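Local coordinates for protein Can2 (Sulfobacillus thermosulfidooxidans, PDB 7BDV) that acts as a dual-specificity nuclease that potentiates type III CRISPR defence and binds cyclic tetra-adenylate through its CARF domains, at residues G186-I191 / P197-Q202; E205-L210 / N214-A219; D172-N177 / Q235-G240. All coordinates share one frame; numbering follows the deposited sequence.

Interaction 1: residues G186-I191 / P197-Q202; sequences GRLNWI and PIFTLQ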
# COMPACT_ATOMS: atom_id res chain seq x y z
N GLY A 186 20.67 -9.76 21.67
CA GLY A 186 20.88 -9.13 20.36
C GLY A 186 22.13 -9.66 19.70
O GLY A 186 22.05 -10.09 18.52
N ARG A 187 23.23 -9.67 20.45
CA ARG A 187 24.57 -10.16 20.02
C ARG A 187 24.46 -11.64 19.63
O ARG A 187 25.00 -11.98 18.57
CB ARG A 187 25.58 -9.94 21.15
CG ARG A 187 26.99 -10.41 20.83
CD ARG A 187 27.99 -10.15 21.94
NE ARG A 187 29.23 -10.84 21.59
CZ ARG A 187 29.53 -12.08 21.94
NH1 ARG A 187 28.74 -12.79 22.72
NH2 ARG A 187 30.66 -12.63 21.53
N LEU A 188 23.83 -12.48 20.45
CA LEU A 188 23.68 -13.92 20.13
C LEU A 188 22.83 -14.09 18.86
O LEU A 188 23.15 -14.99 18.08
CB LEU A 188 23.07 -14.66 21.32
CG LEU A 188 23.96 -14.76 22.54
CD1 LEU A 188 23.23 -15.47 23.68
CD2 LEU A 188 25.25 -15.49 22.20
N ASN A 189 21.79 -13.26 18.67
CA ASN A 189 20.92 -13.25 17.46
C ASN A 189 21.79 -13.04 16.22
O ASN A 189 21.62 -13.75 15.21
CB ASN A 189 19.84 -12.15 17.50
CG ASN A 189 18.56 -12.45 16.75
OD1 ASN A 189 17.50 -12.11 17.25
ND2 ASN A 189 18.61 -13.05 15.57
N TRP A 190 22.70 -12.07 16.30
CA TRP A 190 23.61 -11.69 15.20
C TRP A 190 24.52 -12.88 14.87
O TRP A 190 24.52 -13.31 13.70
CB TRP A 190 24.41 -10.45 15.58
CG TRP A 190 25.26 -9.94 14.47
CD1 TRP A 190 24.98 -9.94 13.13
CD2 TRP A 190 26.53 -9.29 14.61
NE1 TRP A 190 26.02 -9.39 12.44
CE2 TRP A 190 26.98 -8.98 13.31
CE3 TRP A 190 27.35 -8.96 15.71
CZ2 TRP A 190 28.20 -8.35 13.08
CZ3 TRP A 190 28.55 -8.33 15.48
CH2 TRP A 190 28.97 -8.02 14.18
N ILE A 191 25.22 -13.40 15.87
CA ILE A 191 26.09 -14.60 15.77
C ILE A 191 25.32 -15.73 15.07
O ILE A 191 25.88 -16.36 14.19
CB ILE A 191 26.60 -15.03 17.16
CG1 ILE A 191 27.65 -14.05 17.70
CG2 ILE A 191 27.15 -16.45 17.13
CD1 ILE A 191 27.73 -14.10 19.21
N PRO A 197 30.18 -20.28 13.88
CA PRO A 197 29.99 -21.54 14.62
C PRO A 197 30.43 -21.49 16.10
O PRO A 197 29.80 -22.14 16.89
CB PRO A 197 30.84 -22.54 13.81
CG PRO A 197 31.90 -21.69 13.14
CD PRO A 197 31.23 -20.36 12.86
N ILE A 198 31.52 -20.77 16.42
CA ILE A 198 32.14 -20.73 17.78
C ILE A 198 32.18 -19.27 18.25
O ILE A 198 32.50 -18.39 17.45
CB ILE A 198 33.51 -21.43 17.80
CG1 ILE A 198 33.36 -22.93 17.49
CG2 ILE A 198 34.20 -21.23 19.14
N PHE A 199 31.74 -19.01 19.48
CA PHE A 199 31.56 -17.63 20.02
C PHE A 199 31.89 -17.62 21.51
O PHE A 199 31.85 -18.69 22.17
CB PHE A 199 30.14 -17.12 19.74
CG PHE A 199 29.03 -18.06 20.15
CD1 PHE A 199 28.55 -18.06 21.45
CD2 PHE A 199 28.50 -18.98 19.25
CE1 PHE A 199 27.59 -18.97 21.85
CE2 PHE A 199 27.53 -19.88 19.65
CZ PHE A 199 27.06 -19.86 20.94
N THR A 200 32.19 -16.42 22.01
CA THR A 200 32.42 -16.12 23.44
C THR A 200 31.11 -15.65 24.07
O THR A 200 30.23 -15.16 23.34
CB THR A 200 33.51 -15.06 23.64
OG1 THR A 200 33.10 -13.86 22.97
CG2 THR A 200 34.86 -15.49 23.11
N LEU A 201 31.01 -15.84 25.38
CA LEU A 201 29.87 -15.40 26.22
C LEU A 201 30.40 -15.11 27.62
O LEU A 201 31.00 -16.02 28.19
CB LEU A 201 28.85 -16.54 26.23
CG LEU A 201 27.42 -16.16 26.54
CD1 LEU A 201 26.97 -15.02 25.65
CD2 LEU A 201 26.53 -17.38 26.38
N GLN A 202 30.19 -13.91 28.16
CA GLN A 202 30.54 -13.59 29.58
C GLN A 202 29.86 -14.64 30.48
O GLN A 202 28.76 -15.10 30.13
CB GLN A 202 30.08 -12.18 29.98
CG GLN A 202 30.77 -11.05 29.22
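The backbone carbonyl of Thr200 is gripped by both terminal nitrogens of Arg187. NH1 of Arg187 gives the shorter bond, 2.9 Å to Thr200 O, with an N-H...O angle of 154°. NH2 of Arg187 reaches the same Thr200 O at 3.1 Å and is more bent. The contact belongs to a small module of helices and a two-stranded hairpin that resembles a winged helix: helix 182-193 is held against the extended chain that leads on toward helix 205-212. That chain also pairs by backbone with the hairpin, through Phe199 and Phe226. Thr200 O lies practically in the guanidinium plane, so the arginine offers its end edge-on. The two nitrogens come from the same face of the carbonyl, NH2 standing well above its plane. Arg187 spans the gap because its chain is stretched from CG to NE, with CG anti to the backbone N (chi1 180°). One turn further along the helix, Ile191 CD1 sits 3.8 Å above the centre of the guanidinium plane, so an apolar methyl covers that face of the charged group.

Beneath this polar grip the contact is greasy. Ile191 crosses Phe199 at about a right angle, its CG2 branch 3.6 Å from Phe199 CD2, and the Ile191 CD1 end rests 3.9 Å from Phe199 CB. The other end of the ring lies near Leu188. Phe228 also meets the Phe199 ring, and Leu210 of helix 205-212 packs on both Leu188 and Leu201. Leu188 and Leu201 cross almost perpendicularly and meet methyl to methyl, with Leu188 CD2 3.9 Å from Leu201 CD1; that same CD1 lies 4.1 Å from Arg187 NH1, at the guanidinium edge.

Interaction 2: residues E205-L210 / N214-A219; sequences ELQDLL and NLIKPA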
# COMPACT_ATOMS: atom_id res chain seq x y z
N GLU A 205 24.08 -15.33 34.63
CA GLU A 205 22.75 -16.00 34.59
C GLU A 205 22.48 -16.54 33.18
O GLU A 205 21.98 -17.70 33.07
CB GLU A 205 21.63 -15.05 35.00
N LEU A 206 22.80 -15.77 32.12
CA LEU A 206 22.40 -16.10 30.73
C LEU A 206 23.19 -17.34 30.27
O LEU A 206 22.56 -18.26 29.70
CB LEU A 206 22.61 -14.90 29.81
CG LEU A 206 22.18 -15.11 28.35
CD1 LEU A 206 20.76 -15.67 28.27
CD2 LEU A 206 22.27 -13.83 27.56
N GLN A 207 24.49 -17.36 30.51
CA GLN A 207 25.38 -18.50 30.14
C GLN A 207 24.93 -19.78 30.85
O GLN A 207 24.85 -20.82 30.17
CB GLN A 207 26.84 -18.21 30.49
CG GLN A 207 27.78 -19.23 29.88
CD GLN A 207 29.10 -19.33 30.59
OE1 GLN A 207 29.39 -20.34 31.24
NE2 GLN A 207 29.91 -18.28 30.46
N ASP A 208 24.66 -19.70 32.15
CA ASP A 208 24.14 -20.83 32.98
C ASP A 208 22.86 -21.36 32.36
O ASP A 208 22.74 -22.59 32.19
CB ASP A 208 23.86 -20.42 34.43
CG ASP A 208 25.07 -19.98 35.24
OD1 ASP A 208 26.22 -20.29 34.82
OD2 ASP A 208 24.87 -19.31 36.28
N LEU A 209 21.94 -20.44 32.02
CA LEU A 209 20.61 -20.79 31.46
C LEU A 209 20.78 -21.56 30.14
O LEU A 209 20.15 -22.63 29.99
CB LEU A 209 19.81 -19.50 31.27
CG LEU A 209 18.38 -19.64 30.75
CD1 LEU A 209 17.58 -20.64 31.58
CD2 LEU A 209 17.70 -18.28 30.74
N LEU A 210 21.59 -21.04 29.22
CA LEU A 210 21.79 -21.63 27.87
C LEU A 210 22.49 -22.99 28.00
O LEU A 210 22.12 -23.92 27.26
CB LEU A 210 22.60 -20.66 27.02
CG LEU A 210 21.91 -19.34 26.68
CD1 LEU A 210 22.91 -18.36 26.09
CD2 LEU A 210 20.76 -19.55 25.72
N ASN A 214 20.70 -26.69 27.38
CA ASN A 214 21.41 -27.42 26.29
C ASN A 214 21.17 -26.69 24.96
O ASN A 214 20.92 -27.36 23.94
CB ASN A 214 20.97 -28.90 26.24
CG ASN A 214 21.79 -29.70 25.25
OD1 ASN A 214 23.02 -29.67 25.30
ND2 ASN A 214 21.13 -30.39 24.33
N LEU A 215 21.26 -25.36 24.96
CA LEU A 215 21.19 -24.53 23.73
C LEU A 215 22.61 -24.27 23.20
O LEU A 215 22.78 -24.18 21.97
CB LEU A 215 20.49 -23.20 24.06
CG LEU A 215 18.97 -23.25 24.09
CD1 LEU A 215 18.39 -22.00 24.74
CD2 LEU A 215 18.39 -23.42 22.70
N ILE A 216 23.56 -24.09 24.12
CA ILE A 216 25.02 -24.00 23.84
C ILE A 216 25.73 -25.13 24.58
O ILE A 216 25.21 -25.59 25.61
CB ILE A 216 25.58 -22.62 24.22
CG1 ILE A 216 25.62 -22.41 25.74
CG2 ILE A 216 24.80 -21.52 23.50
CD1 ILE A 216 26.31 -21.12 26.17
N LYS A 217 26.87 -25.56 24.05
CA LYS A 217 27.86 -26.43 24.73
C LYS A 217 29.23 -25.80 24.56
O LYS A 217 29.45 -25.00 23.64
CB LYS A 217 27.80 -27.86 24.19
CG LYS A 217 28.08 -28.02 22.71
CD LYS A 217 27.94 -29.47 22.24
N PRO A 218 30.19 -26.12 25.47
CA PRO A 218 31.54 -25.58 25.35
C PRO A 218 32.25 -26.17 24.12
O PRO A 218 31.91 -27.26 23.72
CB PRO A 218 32.19 -25.97 26.69
CG PRO A 218 31.45 -27.22 27.09
CD PRO A 218 30.02 -26.99 26.64
N ALA A 219 33.16 -25.39 23.55
CA ALA A 219 33.89 -25.67 22.29
C ALA A 219 35.40 -25.64 22.56
O ALA A 219 36.14 -26.25 21.78
CB ALA A 219 33.49 -24.64 21.26
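A Schellman motif ends helix 205-212, and the contact between Leu210 and Leu215 belongs to it. Asn214 is the residue that leaves helical geometry, with positive phi (63°). This turns the chain back so that Leu215 N donates to Leu210 O at 2.8 Å. The bond is close to straight, with an N-H...O angle of 162°, and the donor lies nearly along the C=O axis. Ile216 N adds a weak bond to Leu210 O at 3.5 Å.

The apolar half of the contact joins the same residues. Leu210 CD2 meets Leu215 CD1 at 3.5 Å. On the strand side, Ile216 lays its CG1 arm beside the root of Leu210: Ile216 CG1 is 3.7 Å from Leu210 CB. The arm points there because CG1 sits between the backbone N and the carbonyl carbon (chi1 70°). Ile216 CD1 comes to 4.4 Å from Gln207 CG.

Beyond the turn, strand 216-218 pairs with strand 226-228, while Phe174 and Ile237 from two other helices also touch Leu210. Leu210 is thus tied to the departing chain twice, by its carbonyl bonded to Leu215 N and by its side chain packed on Leu215 and Ile216, which lets the polar end of the helix turn into a strand within a buried apolar setting.

Interaction 3: residues D172-N177 / Q235-G240; sequences DLFAQN and QFINGG
Phe174 carries CG beside its backbone N (chi1 -79°), which sends its ring across to helix 231-254, while CG of Phe236, anti to its own N (chi1 -178°), carries that ring back toward helix 168-176. Phe236 and Ile237 converge on one atom, Phe174 CE2. Phe236 CE2 lies 4.0 Å from Phe174 CE2, and Ile237 CD1 is likewise 4.0 Å from Phe174 CE2, but the two approaches differ. The isoleucine methyl comes in at the edge of the Phe174 ring, near its plane, and the two side chains cross at about a right angle. The two rings meet obliquely through their CE2 carbons.

This is interhelical packing between helix 168-176 and the long helix 231-254, which belongs to the Card1-like endonuclease part of the chain. The backbones stay well apart, with Phe174 CA 10.2 Å from Ile237 CA, and apolar side chains alone bridge the gap. Two tryptophans join the surrounding core: Trp241 meets Phe174 edge-to-face, and Trp167 meets the ring of Phe236. Leu185 of helix 182-193 and Leu206 of helix 205-212 also pack on Phe174.

The contact residues begin a wider pi-type turn, 236-240, in the long helix, where Gly240 N bonds back to Gln235 O at 3.2 Å. Within it Asn238 is the centre of an inverse gamma turn, closed by Gly239 N to Ile237 O at 2.9 Å, and Gly239 itself has a positive phi.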
# COMPACT_ATOMS: atom_id res chain seq x y z
N ASP A 172 10.20 -17.90 27.96
CA ASP A 172 9.53 -17.07 29.01
C ASP A 172 10.58 -16.18 29.71
O ASP A 172 10.28 -14.98 29.93
CB ASP A 172 8.79 -17.90 30.06
CG ASP A 172 7.72 -18.86 29.56
OD1 ASP A 172 7.12 -18.61 28.49
OD2 ASP A 172 7.49 -19.86 30.27
N LEU A 173 11.76 -16.71 30.05
CA LEU A 173 12.83 -15.96 30.78
C LEU A 173 13.39 -14.86 29.87
O LEU A 173 13.64 -13.76 30.37
CB LEU A 173 13.94 -16.91 31.24
N PHE A 174 13.56 -15.13 28.57
CA PHE A 174 14.04 -14.16 27.55
C PHE A 174 13.06 -13.01 27.42
O PHE A 174 13.52 -11.84 27.35
CB PHE A 174 14.23 -14.84 26.20
CG PHE A 174 15.49 -15.65 26.05
CD1 PHE A 174 16.38 -15.82 27.10
CD2 PHE A 174 15.79 -16.24 24.84
CE1 PHE A 174 17.52 -16.58 26.94
CE2 PHE A 174 16.95 -16.96 24.67
CZ PHE A 174 17.82 -17.13 25.72
N ALA A 175 11.77 -13.33 27.36
CA ALA A 175 10.67 -12.35 27.24
C ALA A 175 10.64 -11.46 28.48
O ALA A 175 10.57 -10.21 28.29
CB ALA A 175 9.34 -13.04 27.02
N GLN A 176 10.69 -12.06 29.67
CA GLN A 176 10.63 -11.34 30.98
C GLN A 176 11.90 -10.50 31.17
O GLN A 176 11.82 -9.44 31.80
CB GLN A 176 10.45 -12.34 32.13
CG GLN A 176 10.30 -11.69 33.50
CD GLN A 176 9.04 -10.87 33.56
OE1 GLN A 176 7.93 -11.36 33.34
NE2 GLN A 176 9.20 -9.58 33.85
N ASN A 177 13.04 -10.95 30.65
CA ASN A 177 14.38 -10.32 30.86
C ASN A 177 14.85 -9.57 29.63
O ASN A 177 16.04 -9.23 29.61
CB ASN A 177 15.45 -11.35 31.25
CG ASN A 177 15.19 -11.97 32.60
OD1 ASN A 177 14.63 -11.33 33.49
ND2 ASN A 177 15.61 -13.21 32.76
N GLN A 235 18.50 -21.61 15.35
CA GLN A 235 17.24 -20.99 14.88
C GLN A 235 16.53 -20.30 16.05
O GLN A 235 16.09 -19.14 15.87
CB GLN A 235 16.33 -22.03 14.24
CG GLN A 235 16.74 -22.40 12.82
CD GLN A 235 15.76 -23.37 12.19
OE1 GLN A 235 14.56 -23.31 12.47
NE2 GLN A 235 16.26 -24.24 11.33
N PHE A 236 16.42 -20.99 17.19
CA PHE A 236 15.80 -20.50 18.44
C PHE A 236 16.51 -19.22 18.90
O PHE A 236 15.85 -18.28 19.33
CB PHE A 236 15.82 -21.59 19.52
CG PHE A 236 15.17 -21.20 20.82
CD1 PHE A 236 13.81 -21.39 21.03
CD2 PHE A 236 15.91 -20.63 21.85
CE1 PHE A 236 13.21 -21.04 22.23
CE2 PHE A 236 15.31 -20.27 23.04
CZ PHE A 236 13.96 -20.50 23.24
N ILE A 237 17.84 -19.16 18.82
CA ILE A 237 18.59 -17.95 19.29
C ILE A 237 18.53 -16.87 18.22
O ILE A 237 18.60 -15.66 18.60
CB ILE A 237 20.02 -18.33 19.68
CG1 ILE A 237 20.02 -19.34 20.82
CG2 ILE A 237 20.85 -17.09 19.99
CD1 ILE A 237 19.49 -18.79 22.13
N ASN A 238 18.33 -17.27 16.96
CA ASN A 238 18.17 -16.37 15.79
C ASN A 238 16.76 -15.77 15.78
O ASN A 238 16.07 -15.83 14.75
CB ASN A 238 18.49 -17.11 14.49
CG ASN A 238 18.81 -16.19 13.33
OD1 ASN A 238 19.25 -15.06 13.53
ND2 ASN A 238 18.57 -16.65 12.12
N GLY A 239 16.35 -15.16 16.89
CA GLY A 239 15.03 -14.53 17.07
C GLY A 239 13.88 -15.53 17.08
O GLY A 239 12.72 -15.07 17.20
N GLY A 240 14.12 -16.84 16.93
CA GLY A 240 13.02 -17.83 16.97
C GLY A 240 12.30 -17.81 18.30
O GLY A 240 11.08 -17.98 18.34

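In the fold
All three contacts lie in one compact region of helices and a two-stranded hairpin at the same side of the chain's centre, with interaction 1 about 11 Å from interaction 2 and each about 13 Å from interaction 3, centre to centre. Along the chain, interactions 1 and 2 follow in series, and interaction 3 brackets both by joining helix 168-176 to helix 231-254. Leu201 packs on Ile216, Leu188 on Ile237, and Leu215 on Phe236, so the three share a continuous apolar core. The nearest atoms are at least about 31 Å from the bound nucleic acid: this winged-helix-like module is built well away from the cyclic tetra-adenylate, and interaction 3 fastens it to the long helix of the endonuclease part.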